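Local coordinates for methyltransferase (Streptomyces regensis, PDB 5N5D), which probably transfers a methyl group from S-adenosylmethionine to a hydroxyl oxygen during biosynthesis of the antibiotic tomaymycin, at residues 55-59 with 60-64; 109-112 with 113-116; 121-124 with 125-128; 128-132 with 133-137. One frame throughout, in Å; residues are numbered along the deposited sequence.

Contact 1 (55-59 with 60-64); sequences LLARL and RQARR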
loop_
_atom_site.group_PDB
_atom_site.type_symbol
_atom_site.label_atom_id
_atom_site.label_comp_id
_atom_site.label_asym_id
_atom_site.label_seq_id
_atom_site.Cartn_x
_atom_site.Cartn_y
_atom_site.Cartn_z
ATOM N N LEU A 55 -8.985 0.590 1.764
ATOM C CA LEU A 55 -8.626 1.890 1.206
ATOM C C LEU A 55 -8.188 1.776 -0.250
ATOM O O LEU A 55 -8.503 2.653 -1.064
ATOM C CB LEU A 55 -7.530 2.536 2.052
ATOM C CG LEU A 55 -7.942 2.896 3.483
ATOM C CD1 LEU A 55 -6.762 3.447 4.247
ATOM C CD2 LEU A 55 -9.097 3.910 3.490
ATOM N N LEU A 56 -7.457 0.716 -0.599
ATOM C CA LEU A 56 -7.093 0.507 -1.998
ATOM C C LEU A 56 -8.329 0.363 -2.873
ATOM O O LEU A 56 -8.395 0.940 -3.963
ATOM C CB LEU A 56 -6.200 -0.724 -2.131
ATOM C CG LEU A 56 -4.802 -0.594 -1.527
ATOM C CD1 LEU A 56 -4.118 -1.953 -1.486
ATOM C CD2 LEU A 56 -3.946 0.413 -2.291
ATOM N N ALA A 57 -9.319 -0.408 -2.418
ATOM C CA ALA A 57 -10.553 -0.550 -3.186
ATOM C C ALA A 57 -11.253 0.792 -3.354
ATOM O O ALA A 57 -11.768 1.107 -4.435
ATOM C CB ALA A 57 -11.477 -1.558 -2.501
ATOM N N ARG A 58 -11.301 1.594 -2.290
ATOM C CA ARG A 58 -11.984 2.882 -2.380
ATOM C C ARG A 58 -11.217 3.856 -3.269
ATOM O O ARG A 58 -11.820 4.612 -4.042
ATOM C CB ARG A 58 -12.183 3.455 -0.980
ATOM C CG ARG A 58 -13.183 2.653 -0.155
ATOM C CD ARG A 58 -13.311 3.161 1.251
ATOM N NE ARG A 58 -13.927 4.480 1.319
ATOM C CZ ARG A 58 -14.267 5.074 2.454
ATOM N NH1 ARG A 58 -14.057 4.466 3.616
ATOM N NH2 ARG A 58 -14.817 6.271 2.426
ATOM N N LEU A 59 -9.885 3.832 -3.198
ATOM C CA LEU A 59 -9.088 4.693 -4.064
ATOM C C LEU A 59 -9.298 4.342 -5.529
ATOM O O LEU A 59 -9.322 5.226 -6.392
ATOM C CB LEU A 59 -7.610 4.574 -3.692
ATOM C CG LEU A 59 -7.211 5.277 -2.399
ATOM C CD1 LEU A 59 -5.823 4.820 -1.991
ATOM C CD2 LEU A 59 -7.252 6.785 -2.584
ATOM N N ARG A 60 -9.423 3.052 -5.828
ATOM C CA ARG A 60 -9.725 2.583 -7.174
ATOM C C ARG A 60 -11.176 2.831 -7.568
ATOM O O ARG A 60 -11.510 2.708 -8.751
ATOM C CB ARG A 60 -9.397 1.088 -7.258
ATOM C CG ARG A 60 -9.666 0.402 -8.601
ATOM C CD ARG A 60 -8.752 0.911 -9.702
ATOM N NE ARG A 60 -9.218 2.172 -10.274
ATOM C CZ ARG A 60 -8.606 2.830 -11.255
ATOM N NH1 ARG A 60 -7.489 2.354 -11.802
ATOM N NH2 ARG A 60 -9.117 3.971 -11.699
ATOM N N GLN A 61 -12.034 3.210 -6.618
ATOM C CA GLN A 61 -13.473 3.292 -6.860
ATOM C C GLN A 61 -13.980 1.976 -7.440
ATOM O O GLN A 61 -14.761 1.943 -8.398
ATOM C CB GLN A 61 -13.819 4.468 -7.773
ATOM C CG GLN A 61 -13.324 5.807 -7.258
ATOM C CD GLN A 61 -13.715 6.958 -8.160
ATOM O OE1 GLN A 61 -13.342 6.999 -9.332
ATOM N NE2 GLN A 61 -14.480 7.899 -7.618
ATOM N N ALA A 62 -13.520 0.880 -6.841
ATOM C CA ALA A 62 -13.891 -0.450 -7.289
ATOM C C ALA A 62 -15.376 -0.683 -7.078
ATOM O O ALA A 62 -15.918 -0.414 -6.001
ATOM C CB ALA A 62 -13.087 -1.508 -6.537
ATOM N N ARG A 63 -16.026 -1.195 -8.115
ATOM C CA ARG A 63 -17.423 -1.596 -8.068
ATOM C C ARG A 63 -17.595 -3.102 -8.028
ATOM O O ARG A 63 -18.579 -3.586 -7.472
ATOM C CB ARG A 63 -18.164 -1.030 -9.287
ATOM C CG ARG A 63 -19.636 -1.371 -9.370
ATOM C CD ARG A 63 -20.303 -0.619 -10.529
ATOM N NE ARG A 63 -21.688 -1.038 -10.732
ATOM C CZ ARG A 63 -22.081 -1.975 -11.591
ATOM N NH1 ARG A 63 -21.198 -2.614 -12.351
ATOM N NH2 ARG A 63 -23.369 -2.275 -11.693
ATOM N N ARG A 64 -16.661 -3.851 -8.606
ATOM C CA ARG A 64 -16.689 -5.304 -8.561
ATOM C C ARG A 64 -15.339 -5.788 -8.059
ATOM O O ARG A 64 -14.300 -5.416 -8.611
ATOM C CB ARG A 64 -16.981 -5.912 -9.932
ATOM C CG ARG A 64 -18.353 -5.569 -10.500
ATOM C CD ARG A 64 -18.688 -6.479 -11.675
ATOM N NE ARG A 64 -19.784 -5.965 -12.491
ATOM C CZ ARG A 64 -21.071 -6.067 -12.174
ATOM N NH1 ARG A 64 -21.441 -6.657 -11.044
ATOM N NH2 ARG A 64 -21.994 -5.569 -12.987
#

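Contact 2 (109-112 with 113-116); sequences AGVA and HLVE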
loop_
_atom_site.group_PDB
_atom_site.type_symbol
_atom_site.label_atom_id
_atom_site.label_comp_id
_atom_site.label_asym_id
_atom_site.label_seq_id
_atom_site.Cartn_x
_atom_site.Cartn_y
_atom_site.Cartn_z
ATOM N N ALA A 109 -22.337 -7.818 9.452
ATOM C CA ALA A 109 -21.683 -6.605 8.985
ATOM C C ALA A 109 -22.592 -5.719 8.147
ATOM O O ALA A 109 -22.217 -4.574 7.872
ATOM C CB ALA A 109 -20.449 -6.970 8.166
ATOM N N GLY A 110 -23.755 -6.217 7.732
ATOM C CA GLY A 110 -24.662 -5.439 6.909
ATOM C C GLY A 110 -24.310 -5.386 5.441
ATOM O O GLY A 110 -24.744 -4.458 4.749
ATOM N N VAL A 111 -23.549 -6.359 4.932
ATOM C CA VAL A 111 -23.070 -6.327 3.556
ATOM C C VAL A 111 -23.466 -7.572 2.772
ATOM O O VAL A 111 -22.967 -7.783 1.666
ATOM C CB VAL A 111 -21.542 -6.120 3.495
ATOM C CG1 VAL A 111 -21.154 -4.801 4.143
ATOM C CG2 VAL A 111 -20.803 -7.279 4.155
ATOM N N ALA A 112 -24.373 -8.395 3.304
ATOM C CA ALA A 112 -24.711 -9.644 2.628
ATOM C C ALA A 112 -25.268 -9.395 1.232
ATOM O O ALA A 112 -25.055 -10.208 0.325
ATOM C CB ALA A 112 -25.709 -10.444 3.465
ATOM N N HIS A 113 -25.970 -8.279 1.035
ATOM C CA HIS A 113 -26.537 -7.952 -0.268
ATOM C C HIS A 113 -25.474 -7.603 -1.296
ATOM O O HIS A 113 -25.792 -7.528 -2.490
ATOM C CB HIS A 113 -27.520 -6.785 -0.138
ATOM C CG HIS A 113 -26.889 -5.499 0.304
ATOM N ND1 HIS A 113 -26.442 -5.293 1.592
ATOM C CD2 HIS A 113 -26.642 -4.350 -0.368
ATOM C CE1 HIS A 113 -25.942 -4.074 1.693
ATOM N NE2 HIS A 113 -26.049 -3.481 0.517
ATOM N N LEU A 114 -24.237 -7.377 -0.862
ATOM C CA LEU A 114 -23.139 -7.034 -1.751
ATOM C C LEU A 114 -22.221 -8.204 -2.060
ATOM O O LEU A 114 -21.269 -8.029 -2.822
ATOM C CB LEU A 114 -22.296 -5.912 -1.140
ATOM C CG LEU A 114 -23.028 -4.617 -0.797
ATOM C CD1 LEU A 114 -22.117 -3.714 0.021
ATOM C CD2 LEU A 114 -23.488 -3.913 -2.047
ATOM N N VAL A 115 -22.452 -9.378 -1.481
ATOM C CA VAL A 115 -21.479 -10.463 -1.548
ATOM C C VAL A 115 -22.104 -11.671 -2.228
ATOM O O VAL A 115 -23.238 -12.057 -1.924
ATOM C CB VAL A 115 -20.944 -10.836 -0.155
ATOM C CG1 VAL A 115 -19.875 -11.919 -0.273
ATOM C CG2 VAL A 115 -20.366 -9.615 0.530
ATOM N N GLU A 116 -21.346 -12.264 -3.143
ATOM C CA GLU A 116 -21.690 -13.513 -3.807
ATOM C C GLU A 116 -20.622 -14.526 -3.417
ATOM O O GLU A 116 -19.480 -14.444 -3.889
ATOM C CB GLU A 116 -21.754 -13.309 -5.318
ATOM C CG GLU A 116 -21.937 -14.563 -6.138
ATOM C CD GLU A 116 -21.845 -14.269 -7.617
ATOM O OE1 GLU A 116 -22.507 -13.309 -8.064
ATOM O OE2 GLU A 116 -21.093 -14.974 -8.319
#

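Contact 3 (121-124 with 125-128); sequences RALD and ILPT. With SAM (S-adenosylmethionine), chain H.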
loop_
_atom_site.group_PDB
_atom_site.type_symbol
_atom_site.label_atom_id
_atom_site.label_comp_id
_atom_site.label_asym_id
_atom_site.label_seq_id
_atom_site.Cartn_x
_atom_site.Cartn_y
_atom_site.Cartn_z
ATOM N N ARG A 121 -13.186 -25.477 -5.111
ATOM C CA ARG A 121 -11.821 -25.213 -5.549
ATOM C C ARG A 121 -11.800 -23.994 -6.460
ATOM O O ARG A 121 -12.535 -23.937 -7.448
ATOM C CB ARG A 121 -11.254 -26.420 -6.292
ATOM C CG ARG A 121 -10.303 -27.287 -5.490
ATOM C CD ARG A 121 -9.767 -28.404 -6.367
ATOM N NE ARG A 121 -9.042 -27.868 -7.518
ATOM C CZ ARG A 121 -9.047 -28.398 -8.738
ATOM N NH1 ARG A 121 -9.750 -29.493 -9.004
ATOM N NH2 ARG A 121 -8.347 -27.822 -9.707
ATOM N N ALA A 122 -10.938 -23.025 -6.143
ATOM C CA ALA A 122 -10.946 -21.770 -6.887
ATOM C C ALA A 122 -10.712 -21.993 -8.377
ATOM O O ALA A 122 -11.351 -21.343 -9.212
ATOM C CB ALA A 122 -9.903 -20.815 -6.317
ATOM N N LEU A 123 -9.802 -22.899 -8.742
ATOM C CA LEU A 123 -9.540 -23.107 -10.163
ATOM C C LEU A 123 -10.725 -23.743 -10.881
ATOM O O LEU A 123 -10.813 -23.644 -12.112
ATOM C CB LEU A 123 -8.280 -23.954 -10.359
ATOM C CG LEU A 123 -6.949 -23.263 -10.048
ATOM C CD1 LEU A 123 -5.785 -24.196 -10.336
ATOM C CD2 LEU A 123 -6.772 -21.951 -10.813
ATOM N N ASP A 124 -11.636 -24.386 -10.148
ATOM C CA ASP A 124 -12.877 -24.866 -10.748
ATOM C C ASP A 124 -13.907 -23.751 -10.870
ATOM O O ASP A 124 -14.682 -23.728 -11.832
ATOM C CB ASP A 124 -13.463 -26.010 -9.913
ATOM C CG ASP A 124 -12.601 -27.261 -9.929
ATOM O OD1 ASP A 124 -11.834 -27.455 -10.894
ATOM O OD2 ASP A 124 -12.707 -28.068 -8.976
ATOM N N ILE A 125 -13.915 -22.818 -9.918
ATOM C CA ILE A 125 -14.950 -21.790 -9.882
ATOM C C ILE A 125 -14.605 -20.629 -10.805
ATOM O O ILE A 125 -15.485 -20.082 -11.480
ATOM C CB ILE A 125 -15.157 -21.321 -8.430
ATOM C CG1 ILE A 125 -15.811 -22.441 -7.620
ATOM C CG2 ILE A 125 -16.005 -20.052 -8.380
ATOM C CD1 ILE A 125 -15.520 -22.378 -6.151
ATOM N N LEU A 126 -13.337 -20.226 -10.843
ATOM C CA LEU A 126 -12.945 -19.028 -11.586
ATOM C C LEU A 126 -13.440 -19.006 -13.029
ATOM O O LEU A 126 -13.968 -17.967 -13.457
ATOM C CB LEU A 126 -11.418 -18.883 -11.511
ATOM C CG LEU A 126 -10.909 -18.402 -10.142
ATOM C CD1 LEU A 126 -9.420 -18.691 -9.951
ATOM C CD2 LEU A 126 -11.179 -16.920 -9.971
ATOM N N PRO A 127 -13.323 -20.072 -13.822
ATOM C CA PRO A 127 -13.845 -19.986 -15.198
ATOM C C PRO A 127 -15.331 -19.683 -15.266
ATOM O O PRO A 127 -15.785 -19.095 -16.257
ATOM C CB PRO A 127 -13.513 -21.361 -15.800
ATOM C CG PRO A 127 -13.099 -22.222 -14.668
ATOM C CD PRO A 127 -12.587 -21.326 -13.591
ATOM N N THR A 128 -16.105 -20.052 -14.239
ATOM C CA THR A 128 -17.543 -19.797 -14.235
ATOM C C THR A 128 -17.875 -18.333 -14.005
ATOM O O THR A 128 -19.041 -17.948 -14.157
ATOM C CB THR A 128 -18.254 -20.628 -13.160
ATOM O OG1 THR A 128 -18.060 -20.033 -11.867
ATOM C CG2 THR A 128 -17.743 -22.067 -13.143
HETATM N N SAM H . -8.607 -13.744 3.098
HETATM C CA SAM H . -8.879 -14.221 4.469
HETATM C C SAM H . -8.754 -13.041 5.486
HETATM O O SAM H . -7.776 -12.273 5.338
HETATM O OXT SAM H . -9.628 -12.942 6.372
HETATM C CB SAM H . -7.905 -15.359 4.858
HETATM C CG SAM H . -7.813 -16.425 3.771
HETATM S SD SAM H . -6.806 -17.783 4.414
HETATM C CE SAM H . -5.203 -17.078 4.321
HETATM C "C5'" SAM H . -6.699 -18.917 2.988
HETATM C "C4'" SAM H . -8.026 -19.569 2.653
HETATM O "O4'" SAM H . -7.981 -20.169 1.340
HETATM C "C3'" SAM H . -8.462 -20.670 3.629
HETATM O "O3'" SAM H . -9.748 -20.357 4.152
HETATM C "C2'" SAM H . -8.436 -21.945 2.771
HETATM O "O2'" SAM H . -9.449 -22.878 3.131
HETATM C "C1'" SAM H . -8.709 -21.375 1.386
HETATM N N9 SAM H . -8.269 -22.215 0.279
HETATM C C8 SAM H . -7.124 -22.963 0.203
HETATM N N7 SAM H . -6.958 -23.572 -0.947
HETATM C C5 SAM H . -8.074 -23.196 -1.681
HETATM C C6 SAM H . -8.485 -23.485 -2.995
HETATM N N6 SAM H . -7.791 -24.260 -3.837
HETATM N N1 SAM H . -9.643 -22.936 -3.427
HETATM C C2 SAM H . -10.336 -22.157 -2.591
HETATM N N3 SAM H . -10.048 -21.816 -1.330
HETATM C C4 SAM H . -8.894 -22.368 -0.934
#

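Contact 4 (128-132 with 133-137); sequences TLDRP and GTAPF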
loop_
_atom_site.group_PDB
_atom_site.type_symbol
_atom_site.label_atom_id
_atom_site.label_comp_id
_atom_site.label_asym_id
_atom_site.label_seq_id
_atom_site.Cartn_x
_atom_site.Cartn_y
_atom_site.Cartn_z
ATOM N N THR A 128 -16.105 -20.052 -14.239
ATOM C CA THR A 128 -17.543 -19.797 -14.235
ATOM C C THR A 128 -17.875 -18.333 -14.005
ATOM O O THR A 128 -19.041 -17.948 -14.157
ATOM C CB THR A 128 -18.254 -20.628 -13.160
ATOM O OG1 THR A 128 -18.060 -20.033 -11.867
ATOM C CG2 THR A 128 -17.743 -22.067 -13.143
ATOM N N LEU A 129 -16.890 -17.521 -13.639
ATOM C CA LEU A 129 -17.101 -16.109 -13.365
ATOM C C LEU A 129 -16.902 -15.228 -14.590
ATOM O O LEU A 129 -17.177 -14.024 -14.521
ATOM C CB LEU A 129 -16.156 -15.652 -12.248
ATOM C CG LEU A 129 -16.241 -16.443 -10.938
ATOM C CD1 LEU A 129 -15.320 -15.822 -9.907
ATOM C CD2 LEU A 129 -17.672 -16.517 -10.406
ATOM N N ASP A 130 -16.441 -15.787 -15.707
ATOM C CA ASP A 130 -16.210 -15.000 -16.914
ATOM C C ASP A 130 -17.548 -14.856 -17.632
ATOM O O ASP A 130 -17.843 -15.533 -18.618
ATOM C CB ASP A 130 -15.150 -15.661 -17.785
ATOM C CG ASP A 130 -14.559 -14.713 -18.809
ATOM O OD1 ASP A 130 -15.033 -13.562 -18.903
ATOM O OD2 ASP A 130 -13.613 -15.121 -19.514
ATOM N N ARG A 131 -18.382 -13.962 -17.106
ATOM C CA ARG A 131 -19.726 -13.786 -17.631
ATOM C C ARG A 131 -20.191 -12.364 -17.362
ATOM O O ARG A 131 -19.746 -11.742 -16.388
ATOM C CB ARG A 131 -20.696 -14.787 -16.993
ATOM C CG ARG A 131 -20.839 -14.608 -15.496
ATOM C CD ARG A 131 -21.645 -15.732 -14.880
ATOM N NE ARG A 131 -22.941 -15.888 -15.532
ATOM C CZ ARG A 131 -23.811 -16.852 -15.250
ATOM N NH1 ARG A 131 -23.525 -17.748 -14.312
ATOM N NH2 ARG A 131 -24.968 -16.918 -15.897
ATOM N N PRO A 132 -21.084 -11.825 -18.193
ATOM C CA PRO A 132 -21.592 -10.468 -17.953
ATOM C C PRO A 132 -22.225 -10.351 -16.576
ATOM O O PRO A 132 -22.863 -11.281 -16.081
ATOM C CB PRO A 132 -22.627 -10.269 -19.068
ATOM C CG PRO A 132 -22.294 -11.263 -20.104
ATOM C CD PRO A 132 -21.668 -12.429 -19.404
ATOM N N GLY A 133 -22.046 -9.184 -15.959
ATOM C CA GLY A 133 -22.567 -8.937 -14.633
ATOM C C GLY A 133 -21.677 -9.409 -13.505
ATOM O O GLY A 133 -21.909 -9.022 -12.353
ATOM N N THR A 134 -20.673 -10.236 -13.792
ATOM C CA THR A 134 -19.692 -10.656 -12.796
ATOM C C THR A 134 -18.321 -10.100 -13.163
ATOM O O THR A 134 -17.790 -9.244 -12.451
ATOM C CB THR A 134 -19.671 -12.183 -12.682
ATOM O OG1 THR A 134 -20.969 -12.645 -12.279
ATOM C CG2 THR A 134 -18.630 -12.640 -11.666
ATOM N N ALA A 135 -17.729 -10.563 -14.259
ATOM C CA ALA A 135 -16.583 -9.877 -14.829
ATOM C C ALA A 135 -17.064 -8.684 -15.655
ATOM O O ALA A 135 -18.189 -8.689 -16.164
ATOM C CB ALA A 135 -15.775 -10.824 -15.708
ATOM N N PRO A 136 -16.228 -7.645 -15.816
ATOM C CA PRO A 136 -14.858 -7.509 -15.313
ATOM C C PRO A 136 -14.774 -6.977 -13.891
ATOM O O PRO A 136 -15.575 -6.132 -13.483
ATOM C CB PRO A 136 -14.241 -6.508 -16.286
ATOM C CG PRO A 136 -15.382 -5.609 -16.626
ATOM C CD PRO A 136 -16.614 -6.483 -16.635
ATOM N N PHE A 137 -13.789 -7.470 -13.154
ATOM C CA PHE A 137 -13.501 -6.996 -11.813
ATOM C C PHE A 137 -12.560 -5.798 -11.866
ATOM O O PHE A 137 -11.692 -5.702 -12.737
ATOM C CB PHE A 137 -12.880 -8.117 -10.981
ATOM C CG PHE A 137 -13.822 -9.250 -10.710
ATOM C CD1 PHE A 137 -14.793 -9.126 -9.730
ATOM C CD2 PHE A 137 -13.749 -10.427 -11.434
ATOM C CE1 PHE A 137 -15.675 -10.149 -9.472
ATOM C CE2 PHE A 137 -14.631 -11.465 -11.181
ATOM C CZ PHE A 137 -15.602 -11.323 -10.196
HETATM O O HOH W 1 -23.257 -12.404 -13.599
#

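Contact 1 (55-59 with 60-64)
Gln61 N sits over one face of the Arg58 carbonyl, 73° out of its plane, so the 2.9 Å bond from Gln61 N to Arg58 O does not use a lone pair. The Ala57 carbonyl is met quite differently. Ala62 N reaches it at 3.0 Å from Ala57 O, tilted only slightly from the carbonyl plane and with the N-H almost straight at 176°. One residue earlier, Arg60 N still makes an ordinary helical bond of 3.0 Å to Leu56 O. These steps finish helix 47-60 in a Schellman motif: a six-to-one bond from Ala62 to Ala57 encloses a five-to-two bond from Gln61 to Arg58. The turn is made by Gln61, whose positive phi places it in the left-handed helical region that glycine more often occupies at this position. Ala57 CB and Ala62 CB, 4.3 Å apart, form the apolar contact expected across the mouth of such a motif. Arg60 CB lies 3.4 Å from Leu56 O, while CG stands anti to the backbone N (chi1 179°). The chain then bends twice and carries the guanidinium away from the turn, where NH1 bonds to Gly163 O. Leu56 packs on Val167 of strand 165-169, and Leu59 on Leu223 of the second subunit. Once the turn is made, the backbone N-H groups of both Arg63 and Arg64 go to Asp138 OD2. The chemistry implies that a helix end can be closed by its own backbone, with last-turn carbonyls taking N-H groups from the departing chain and the guanidinium of Arg60 hydrogen-bonding to a separate carbonyl.

Contact 2 (109-112 with 113-116)
A 3-10 turn carries the chain from the loop after helix 96-108 into strand 115-119, and its first bond runs from Leu114 N back to Val111 O at 2.9 Å. The next, from Val115 N to Ala112 O, is longer at 3.3 Å, although its N-H is well aimed. In both, the donor stands above the carbonyl plane, a consequence of the tight winding. Val111 O is also surrounded by carbon: Leu114 CB and Val115 CG2 each lie 3.4 Å from Val111 O. Val115 CG1 is anti to the backbone N (chi1 -177°), which turns CG2 back toward the turn, 4.3 Å from Val111 CG2. Beside it, Val111 CB meets Leu114 CD1. The parts joined here belong to the Rossmann-like fold of the enzyme: helix 96-108 ends in a Schellman motif at Gly110, whose positive phi suits a glycine, and strand 115-119 runs along one edge of the chain's sheet beside strand 88-93. Val111 and Val115 both pack on Ala80 and Leu106, side chains of the helices 74-80 and 96-108. On the more exposed side, the His113 ring takes its place through chi1 of 64°, with CG between the backbone N and the carbonyl carbon. Its CE1 edge faces Gly110 O at 3.3 Å, close to the ring plane, while Leu114 CG lies over one face, offset toward the rim.

Contact 3 (121-124 with 125-128)
Leu123 O faces a proline ring where a continuing helix would offer it an N-H: Pro127 CD lies 3.3 Å from Leu123 O. The proline thus removes the i+4 bond, consistent with regular helix 122-125 ending here. At its start Arg121 O is gripped by two backbone donors, Asp124 N and Ile125 N, the latter at 3.0 Å in the carbonyl plane. Leu126 N then bonds to Ala122 O at 2.8 Å. Leu126 CG, anti to its own carbonyl carbon (chi1 -74°), comes within 3.1 Å of Ala122 O, and CD1 continues to Ala122 CB and to Leu123 CD2. Reduced to an alanine, Leu126 would probably open a gap beside Ala122 and Leu123 and weaken the seating of this turn. The same turn holds a cofactor contact: Ala122 N donates to adenine N1 of S-adenosylmethionine at 3.0 Å, while Ala122 CB comes near the same ring atom from outside the ring plane. Arg121 NH1 and Asp124 OD2 pair by charge alone, the oxygen standing well out of the guanidinium plane. Ala122 and Leu126 face the sheet, packing on Ile92 of strand 88-93 and on strand 64-68, and Leu123 and Pro127 lean on helix 149-158.

Contact 4 (128-132 with 133-137)
Thr134 meets Leu129 and Arg131 with its whole short side chain. Thr134 CB lies 3.6 Å from Leu129 O. From there Thr134 CG2, anti to the backbone N, passes 3.5 Å from Leu129 O and 3.9 Å from Leu129 CB. OG1 takes the other branch, anti to the carbonyl carbon (chi1 -60°), where the Arg131 side chain crosses it at an angle, Arg131 CG 3.8 Å from Thr134 OG1. Thr134 OG1 ends at a water 2.7 Å away, which in turn donates to Pro132 O, and a polar branch on a largely buried residue is thereby satisfied. With a valine in place of Thr134, the water would probably lose one of its holds and the link to Pro132 O would be broken. The main chain of Thr134 adds its own contacts: its N bonds to Arg131 O at 3.1 Å, and its O lies over one face of the Phe137 ring, offset toward the rim. Ala135 N makes only a weak bond to the same Arg131 O. Leu129, Thr134 and Phe137 all pack on Val90 of strand 88-93, whereas Asp130 turns its carboxylate to Lys158 in a salt bridge. With Pro132 and Gly133 at its corners, positive phi at the glycine, where a CB would clash with Pro132 O, and the bond from Thr134 N to Arg131 O closing it, residues 131-134 form a type II beta turn in the loop before strand 139-142.

In the fold
All four contacts are places where the chain changes direction around the Rossmann-like sheet, and all are partly buried, none wholly core. Contacts 1 and 2 lie on the way from a helix into a strand, the first ending its helix in a Schellman motif and the second adding a 3-10 turn after one. Contact 1 alone meets the second subunit and contact 3 alone bonds the cofactor, whereas contact 2 keeps His113 exposed and contact 4 bridges its turn with a water. Contacts 3 and 4 run on through Thr128 toward strand 139-142, the helical turn giving way to a proline-glycine turn. Contact 4 also touches contact 1, through Arg64, and contact 2, where Leu129 meets Glu116.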